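Local coordinates for transcription factor tau subunit sfc1 (PDB 4BJI), which helps the tauA domain of TFIIIC bind boxA promoter DNA of tRNA and similar genes, the chain here being the DNA-binding domain of sfc1, at residues I12-M17 with L81-P86; Y77-W82 with D89-F94; G85-T90 with S161-D166. All blocks are in the same frame, centred on the assembly; numbering follows the deposited sequence.

Interactions 1 and 2 are the two edges of one strand: 79-82 pairs in parallel with 14-15 in interaction 1 and antiparallel with 90-93 in interaction 2, and the two contacts share L81 and W82, their centres about 8 Å apart. The indole of W82 takes part in both, and T15 OG1 also lies 3.3 Å from Y80 CD2. Interaction 3 continues from the tip of the same hairpin, where G85 and P86, already met by M17, turn to the loop 161-166; its centre is about 9 Å from that of interaction 1 and about 14 Å from that of interaction 2. No DNA is present in the model.

Interaction 1 of 3, residues I12-M17 with L81-P86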
# COMPACT_ATOMS: atom_id res chain seq x y z
N ILE A 12 17.52 -6.07 0.38
CA ILE A 12 16.43 -5.33 1.00
C ILE A 12 16.38 -5.69 2.49
O ILE A 12 16.53 -6.86 2.87
CB ILE A 12 15.10 -5.64 0.30
CG1 ILE A 12 13.96 -4.75 0.82
CG2 ILE A 12 14.74 -7.12 0.47
CD1 ILE A 12 14.06 -3.34 0.37
N ILE A 13 16.24 -4.67 3.32
CA ILE A 13 16.01 -4.85 4.75
C ILE A 13 14.52 -4.90 5.00
O ILE A 13 13.80 -4.02 4.53
CB ILE A 13 16.61 -3.68 5.55
CG1 ILE A 13 18.12 -3.59 5.29
CG2 ILE A 13 16.31 -3.84 7.04
CD1 ILE A 13 18.72 -2.29 5.71
N THR A 14 14.08 -5.96 5.67
CA THR A 14 12.67 -6.14 5.99
C THR A 14 12.40 -5.84 7.45
O THR A 14 13.25 -6.01 8.31
CB THR A 14 12.18 -7.52 5.64
OG1 THR A 14 12.92 -8.48 6.42
CG2 THR A 14 12.34 -7.78 4.16
N THR A 15 11.17 -5.36 7.70
CA THR A 15 10.68 -5.02 9.04
C THR A 15 9.30 -5.62 9.30
O THR A 15 8.53 -5.91 8.40
CB THR A 15 10.56 -3.47 9.26
OG1 THR A 15 9.83 -2.89 8.19
CG2 THR A 15 11.92 -2.83 9.37
N ASN A 16 9.00 -5.77 10.59
CA ASN A 16 7.63 -5.96 11.04
C ASN A 16 7.31 -4.94 12.13
O ASN A 16 8.17 -4.16 12.55
CB ASN A 16 7.40 -7.40 11.49
CG ASN A 16 8.23 -7.80 12.70
OD1 ASN A 16 8.22 -7.13 13.74
ND2 ASN A 16 8.91 -8.92 12.58
N MSE A 17 6.07 -4.96 12.60
CA MSE A 17 5.59 -3.94 13.53
C MSE A 17 6.27 -3.94 14.88
O MSE A 17 6.17 -2.96 15.63
CB MSE A 17 4.08 -4.08 13.74
CG MSE A 17 3.28 -3.63 12.50
SE MSE A 17 3.31 -1.69 12.24
CE MSE A 17 2.20 -1.24 13.74
N LEU A 81 11.40 -2.62 3.58
CA LEU A 81 10.17 -3.28 3.19
C LEU A 81 9.46 -3.92 4.37
O LEU A 81 10.06 -4.71 5.09
CB LEU A 81 10.50 -4.38 2.18
CG LEU A 81 9.37 -5.31 1.74
CD1 LEU A 81 8.25 -4.59 1.03
CD2 LEU A 81 9.93 -6.44 0.84
N TRP A 82 8.20 -3.57 4.58
CA TRP A 82 7.39 -4.24 5.62
C TRP A 82 6.93 -5.60 5.14
O TRP A 82 6.40 -5.71 4.03
CB TRP A 82 6.16 -3.40 5.93
CG TRP A 82 6.49 -2.06 6.52
CD1 TRP A 82 6.67 -0.90 5.85
CD2 TRP A 82 6.71 -1.75 7.91
NE1 TRP A 82 6.96 0.12 6.72
CE2 TRP A 82 7.00 -0.38 7.99
CE3 TRP A 82 6.69 -2.51 9.09
CZ2 TRP A 82 7.30 0.25 9.21
CZ3 TRP A 82 6.96 -1.89 10.28
CH2 TRP A 82 7.28 -0.53 10.34
N THR A 83 7.09 -6.64 5.95
CA THR A 83 6.58 -7.94 5.48
C THR A 83 5.31 -8.40 6.15
O THR A 83 4.80 -9.46 5.83
CB THR A 83 7.64 -9.00 5.56
OG1 THR A 83 8.21 -8.94 6.84
CG2 THR A 83 8.70 -8.71 4.50
N SER A 84 4.76 -7.58 7.05
CA SER A 84 3.48 -7.86 7.67
C SER A 84 2.98 -6.55 8.30
O SER A 84 3.71 -5.57 8.34
CB SER A 84 3.63 -8.95 8.72
OG SER A 84 4.59 -8.56 9.67
N GLY A 85 1.76 -6.58 8.82
CA GLY A 85 1.19 -5.44 9.49
C GLY A 85 0.46 -4.49 8.54
O GLY A 85 0.28 -4.81 7.34
N PRO A 86 0.06 -3.33 9.04
CA PRO A 86 -0.77 -2.40 8.27
C PRO A 86 -0.05 -1.76 7.10
O PRO A 86 -0.73 -1.14 6.26
CB PRO A 86 -1.22 -1.36 9.30
CG PRO A 86 -0.18 -1.42 10.38
CD PRO A 86 0.28 -2.87 10.42
O HOH W 1 4.00 -6.78 11.67
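Parallel strand pairing joins T14 and T15 to L81 and W82, placing the short outermost strand 14-15 beside strand 79-82 in the mixed sheet of the HTH-family region. Three backbone bonds hold it: L81 N to I13 O, T15 N to L81 O and T83 N to T15 O, each 2.9 Å. The last is nearly straight at the hydrogen (165°), and T83 OG1 adds a weak second bond to T15 O.

On the W82 face of the sheet, T15 lies over the indole. Its OG1 falls between the backbone N and the carbonyl carbon (chi1 50°), which puts the oxygen 3.3 Å from W82 CE3, above the ring near its rim, while CB makes a CH-pi contact with the six-membered ring. M17, a selenomethionine bent at chi2 and chi3, approaches obliquely: its SE is 4.1 Å from W82 CZ3 in a Met-aromatic contact and 3.7 Å from P86 CD. On the L81 face, I12 CG1 meets L81 CB at 3.7 Å. A leucine in place of W82 would probably leave T15 and M17 without their aromatic surface and T92 OG1 without its indole N-H donor.

A water between M17 N and S84 OG continues the link where the strands part. L81 N, T15 N and T83 N thus each find a carbonyl across the contact, whereas T15 OG1, in the conformer given, finds no hydrogen-bonding partner.

Interaction 2 of 3, residues Y77-W82 with D89-F94; sequences YLSYLW and DTYTRF
Y80 and T92 lie side by side and point the same way across the hydrogen-bonded pair of this antiparallel hairpin. T92 CB sits over one face of the phenol ring, 3.9 Å from its centroid, in a CH-pi contact, and T92 CG2 runs on to the hydroxyl, itself hydrogen-bonded to Y96 O. In T92, OG1 is anti to the carbonyl carbon (chi1 -60°), which leaves CG2 anti to the backbone N: the methyl goes to Y80 and the hydroxyl to W82. There NE1 donates to T92 OG1 at 3.0 Å in the indole plane, although the bond is bent to 137° at the hydrogen. The Y80 and W82 rings meet edge-to-face (T-shaped), with Y80 CE2 over the indole face toward its rim.

L81 and Y91 meet on the other side of the sheet, in a non-hydrogen-bonded pair: L81 CD1 stands over the centre of the Y91 ring, 3.8 Å from CZ. At the far end the F94 ring lays one face on the peptide between L78 and S79, while its edge meets Y77 O.

Y80 and T92 exchange backbone bonds in both directions, the shorter being T92 N to Y80 O at 2.8 Å. F94 N to L78 O and W82 N to T90 O extend the ladder.

L78 and S79 pack on helix 35-50, T90 and T92 touch V53 of strand 53-55, and Y80 reaches T15 of strand 14-15.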
# COMPACT_ATOMS: atom_id res chain seq x y z
N TYR A 77 18.34 0.80 -2.06
CA TYR A 77 19.21 1.94 -1.86
C TYR A 77 18.54 3.11 -1.16
O TYR A 77 19.22 4.02 -0.69
CB TYR A 77 19.79 2.42 -3.20
CG TYR A 77 20.90 1.54 -3.72
CD1 TYR A 77 20.64 0.43 -4.51
CD2 TYR A 77 22.22 1.78 -3.36
CE1 TYR A 77 21.67 -0.40 -4.96
CE2 TYR A 77 23.25 0.96 -3.80
CZ TYR A 77 22.95 -0.12 -4.59
OH TYR A 77 24.00 -0.92 -5.03
N LEU A 78 17.20 3.08 -1.08
CA LEU A 78 16.43 4.20 -0.56
C LEU A 78 15.40 3.84 0.50
O LEU A 78 14.87 4.74 1.14
CB LEU A 78 15.66 4.89 -1.69
CG LEU A 78 16.50 5.46 -2.82
CD1 LEU A 78 15.59 5.97 -3.89
CD2 LEU A 78 17.43 6.55 -2.31
N SER A 79 15.06 2.57 0.63
CA SER A 79 13.88 2.17 1.38
C SER A 79 14.04 0.80 2.00
O SER A 79 14.92 0.03 1.58
CB SER A 79 12.64 2.18 0.46
OG SER A 79 12.72 1.16 -0.53
N TYR A 80 13.18 0.50 2.98
CA TYR A 80 13.07 -0.81 3.59
C TYR A 80 11.65 -1.34 3.36
O TYR A 80 10.75 -0.57 2.99
CB TYR A 80 13.40 -0.73 5.10
CG TYR A 80 12.47 0.13 5.92
CD1 TYR A 80 12.64 1.51 6.02
CD2 TYR A 80 11.39 -0.43 6.59
CE1 TYR A 80 11.76 2.30 6.78
CE2 TYR A 80 10.51 0.34 7.32
CZ TYR A 80 10.70 1.69 7.44
OH TYR A 80 9.79 2.43 8.17
N LEU A 81 11.40 -2.62 3.58
CA LEU A 81 10.17 -3.28 3.19
C LEU A 81 9.46 -3.92 4.37
O LEU A 81 10.06 -4.71 5.09
CB LEU A 81 10.50 -4.38 2.18
CG LEU A 81 9.37 -5.31 1.74
CD1 LEU A 81 8.25 -4.59 1.03
CD2 LEU A 81 9.93 -6.44 0.84
N TRP A 82 8.20 -3.57 4.58
CA TRP A 82 7.39 -4.24 5.62
C TRP A 82 6.93 -5.60 5.14
O TRP A 82 6.40 -5.71 4.03
CB TRP A 82 6.16 -3.40 5.93
CG TRP A 82 6.49 -2.06 6.52
CD1 TRP A 82 6.67 -0.90 5.85
CD2 TRP A 82 6.71 -1.75 7.91
NE1 TRP A 82 6.96 0.12 6.72
CE2 TRP A 82 7.00 -0.38 7.99
CE3 TRP A 82 6.69 -2.51 9.09
CZ2 TRP A 82 7.30 0.25 9.21
CZ3 TRP A 82 6.96 -1.89 10.28
CH2 TRP A 82 7.28 -0.53 10.34
N ASP A 89 3.93 -5.05 2.54
CA ASP A 89 4.19 -4.99 1.09
C ASP A 89 4.37 -3.55 0.60
O ASP A 89 4.22 -3.27 -0.62
CB ASP A 89 3.09 -5.72 0.30
CG ASP A 89 3.09 -7.20 0.56
OD1 ASP A 89 4.19 -7.78 0.64
OD2 ASP A 89 2.00 -7.76 0.76
N THR A 90 4.73 -2.64 1.50
CA THR A 90 5.16 -1.31 1.12
C THR A 90 6.63 -1.09 1.42
O THR A 90 7.17 -1.61 2.42
CB THR A 90 4.36 -0.15 1.78
OG1 THR A 90 4.65 -0.05 3.19
CG2 THR A 90 2.87 -0.34 1.56
N TYR A 91 7.26 -0.32 0.54
CA TYR A 91 8.61 0.19 0.70
C TYR A 91 8.54 1.56 1.30
O TYR A 91 7.80 2.44 0.80
CB TYR A 91 9.30 0.25 -0.67
CG TYR A 91 9.49 -1.11 -1.29
CD1 TYR A 91 8.48 -1.70 -2.04
CD2 TYR A 91 10.66 -1.83 -1.09
CE1 TYR A 91 8.62 -2.99 -2.56
CE2 TYR A 91 10.81 -3.10 -1.63
CZ TYR A 91 9.77 -3.66 -2.37
OH TYR A 91 9.87 -4.94 -2.91
N THR A 92 9.24 1.77 2.41
CA THR A 92 9.22 3.04 3.16
C THR A 92 10.61 3.67 3.13
O THR A 92 11.62 2.98 3.35
CB THR A 92 8.81 2.77 4.61
OG1 THR A 92 7.50 2.17 4.65
CG2 THR A 92 8.79 4.07 5.40
N ARG A 93 10.67 4.96 2.88
CA ARG A 93 11.95 5.61 2.79
C ARG A 93 12.69 5.52 4.13
O ARG A 93 12.09 5.55 5.22
CB ARG A 93 11.80 7.05 2.29
CG ARG A 93 11.12 7.99 3.24
CD ARG A 93 10.97 9.43 2.63
NE ARG A 93 10.58 10.41 3.65
CZ ARG A 93 9.66 11.37 3.52
NH1 ARG A 93 8.95 11.59 2.40
NH2 ARG A 93 9.45 12.14 4.59
N PHE A 94 14.01 5.39 4.07
CA PHE A 94 14.81 5.24 5.29
C PHE A 94 14.51 6.38 6.26
O PHE A 94 14.33 7.53 5.86
CB PHE A 94 16.31 5.23 4.95
CG PHE A 94 16.76 3.98 4.23
CD1 PHE A 94 16.41 2.72 4.67
CD2 PHE A 94 17.59 4.07 3.09
CE1 PHE A 94 16.83 1.56 4.00
CE2 PHE A 94 18.03 2.92 2.42
CZ PHE A 94 17.64 1.65 2.88
O HOH W 2 6.63 -7.66 1.94

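Interaction 3 of 3, residues G85-T90 with S161-D166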
# COMPACT_ATOMS: atom_id res chain seq x y z
N GLY A 85 1.76 -6.58 8.82
CA GLY A 85 1.19 -5.44 9.49
C GLY A 85 0.46 -4.49 8.54
O GLY A 85 0.28 -4.81 7.34
N PRO A 86 0.06 -3.33 9.04
CA PRO A 86 -0.77 -2.40 8.27
C PRO A 86 -0.05 -1.76 7.10
O PRO A 86 -0.73 -1.14 6.26
CB PRO A 86 -1.22 -1.36 9.30
CG PRO A 86 -0.18 -1.42 10.38
CD PRO A 86 0.28 -2.87 10.42
N PHE A 87 1.29 -1.85 7.07
CA PHE A 87 2.09 -1.37 5.95
C PHE A 87 2.71 -2.51 5.14
O PHE A 87 3.64 -2.30 4.36
CB PHE A 87 3.13 -0.35 6.40
CG PHE A 87 2.51 0.80 7.16
CD1 PHE A 87 1.92 1.87 6.49
CD2 PHE A 87 2.47 0.79 8.54
CE1 PHE A 87 1.27 2.88 7.19
CE2 PHE A 87 1.82 1.83 9.22
CZ PHE A 87 1.23 2.86 8.54
N ARG A 88 2.18 -3.73 5.30
CA ARG A 88 2.69 -4.91 4.56
C ARG A 88 2.82 -4.61 3.08
O ARG A 88 1.93 -4.05 2.46
CB ARG A 88 1.76 -6.09 4.79
CG ARG A 88 2.11 -7.34 4.06
CD ARG A 88 0.93 -8.33 4.07
NE ARG A 88 1.26 -9.58 3.41
CZ ARG A 88 0.43 -10.60 3.38
NH1 ARG A 88 -0.74 -10.49 3.99
NH2 ARG A 88 0.76 -11.73 2.77
N ASP A 89 3.93 -5.05 2.54
CA ASP A 89 4.19 -4.99 1.09
C ASP A 89 4.37 -3.55 0.60
O ASP A 89 4.22 -3.27 -0.62
CB ASP A 89 3.09 -5.72 0.30
CG ASP A 89 3.09 -7.20 0.56
OD1 ASP A 89 4.19 -7.78 0.64
OD2 ASP A 89 2.00 -7.76 0.76
N THR A 90 4.73 -2.64 1.50
CA THR A 90 5.16 -1.31 1.12
C THR A 90 6.63 -1.09 1.42
O THR A 90 7.17 -1.61 2.42
CB THR A 90 4.36 -0.15 1.78
OG1 THR A 90 4.65 -0.05 3.19
CG2 THR A 90 2.87 -0.34 1.56
N SER A 161 -5.21 6.51 18.83
CA SER A 161 -4.09 7.18 19.47
C SER A 161 -2.76 6.42 19.37
O SER A 161 -1.75 6.91 19.85
CB SER A 161 -4.38 7.43 20.95
OG SER A 161 -4.25 6.23 21.64
N GLU A 162 -2.78 5.26 18.75
CA GLU A 162 -1.56 4.46 18.54
C GLU A 162 -1.77 3.61 17.31
O GLU A 162 -2.90 3.28 16.96
CB GLU A 162 -1.31 3.59 19.77
CG GLU A 162 0.02 2.86 19.78
CD GLU A 162 0.24 2.08 21.07
OE1 GLU A 162 0.44 2.77 22.08
OE2 GLU A 162 0.13 0.85 21.01
N CYS A 163 -0.68 3.27 16.63
CA CYS A 163 -0.72 2.45 15.42
C CYS A 163 -0.81 0.97 15.80
O CYS A 163 0.12 0.40 16.34
CB CYS A 163 0.52 2.69 14.58
SG CYS A 163 0.46 2.05 12.92
N HIS A 164 -1.98 0.38 15.56
CA HIS A 164 -2.27 -1.00 15.92
C HIS A 164 -1.56 -2.00 15.03
O HIS A 164 -1.37 -1.77 13.83
CB HIS A 164 -3.78 -1.21 15.83
CG HIS A 164 -4.25 -2.55 16.32
ND1 HIS A 164 -4.43 -3.63 15.49
CD2 HIS A 164 -4.63 -2.95 17.56
CE1 HIS A 164 -4.86 -4.66 16.20
NE2 HIS A 164 -5.01 -4.27 17.45
N ARG A 165 -1.16 -3.14 15.60
CA ARG A 165 -0.37 -4.14 14.90
C ARG A 165 -1.03 -4.69 13.63
O ARG A 165 -0.33 -5.18 12.73
CB ARG A 165 -0.05 -5.29 15.86
CG ARG A 165 -1.25 -5.90 16.54
CD ARG A 165 -0.81 -6.73 17.77
NE ARG A 165 0.35 -7.57 17.50
CZ ARG A 165 1.09 -8.14 18.45
NH1 ARG A 165 0.79 -7.93 19.72
NH2 ARG A 165 2.12 -8.90 18.13
N ASP A 166 -2.36 -4.67 13.60
CA ASP A 166 -3.13 -5.15 12.44
C ASP A 166 -3.80 -4.00 11.68
O ASP A 166 -3.69 -3.93 10.44
CB ASP A 166 -4.23 -6.12 12.86
CG ASP A 166 -3.70 -7.36 13.53
OD1 ASP A 166 -2.62 -7.83 13.15
OD2 ASP A 166 -4.42 -7.86 14.42
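F87 O is gripped twice from T90: OG1 donates to it at 2.7 Å, in the carbonyl plane and on a lone pair, and the backbone N bonds to it at 3.1 Å. The N bond closes the type II turn F87-T90 and the hydroxyl bond reinforces it. This turn overlaps the type I turn G85-R88, sharing F87 and R88, and together they shape the hairpin tip that meets the loop 161-166.

The meeting is small: an apolar proline ring lies against backbone oxygens, and C163 SG supplies the apolar side-chain contacts. P86 CD is 3.3 Å from R165 O, CG faces H164 O, and CB lies 3.7 Å from D166 O. G85 CA adds a CA-H...O contact to R165 O. C163 SG comes to the edge of the F87 ring, near its plane, at 3.9 Å from CE2. The thiol gets there with SG anti to the backbone N (chi1 -167°), and it also lies 4.3 Å from P86 CG.

The contact joins the hairpin between strands 79-82 and 90-93 to the loop that runs from helix 151-155 to helix 172-189. Alongside, P86 and F87 touch Q108, and D89 and T90 reach strand 139-141.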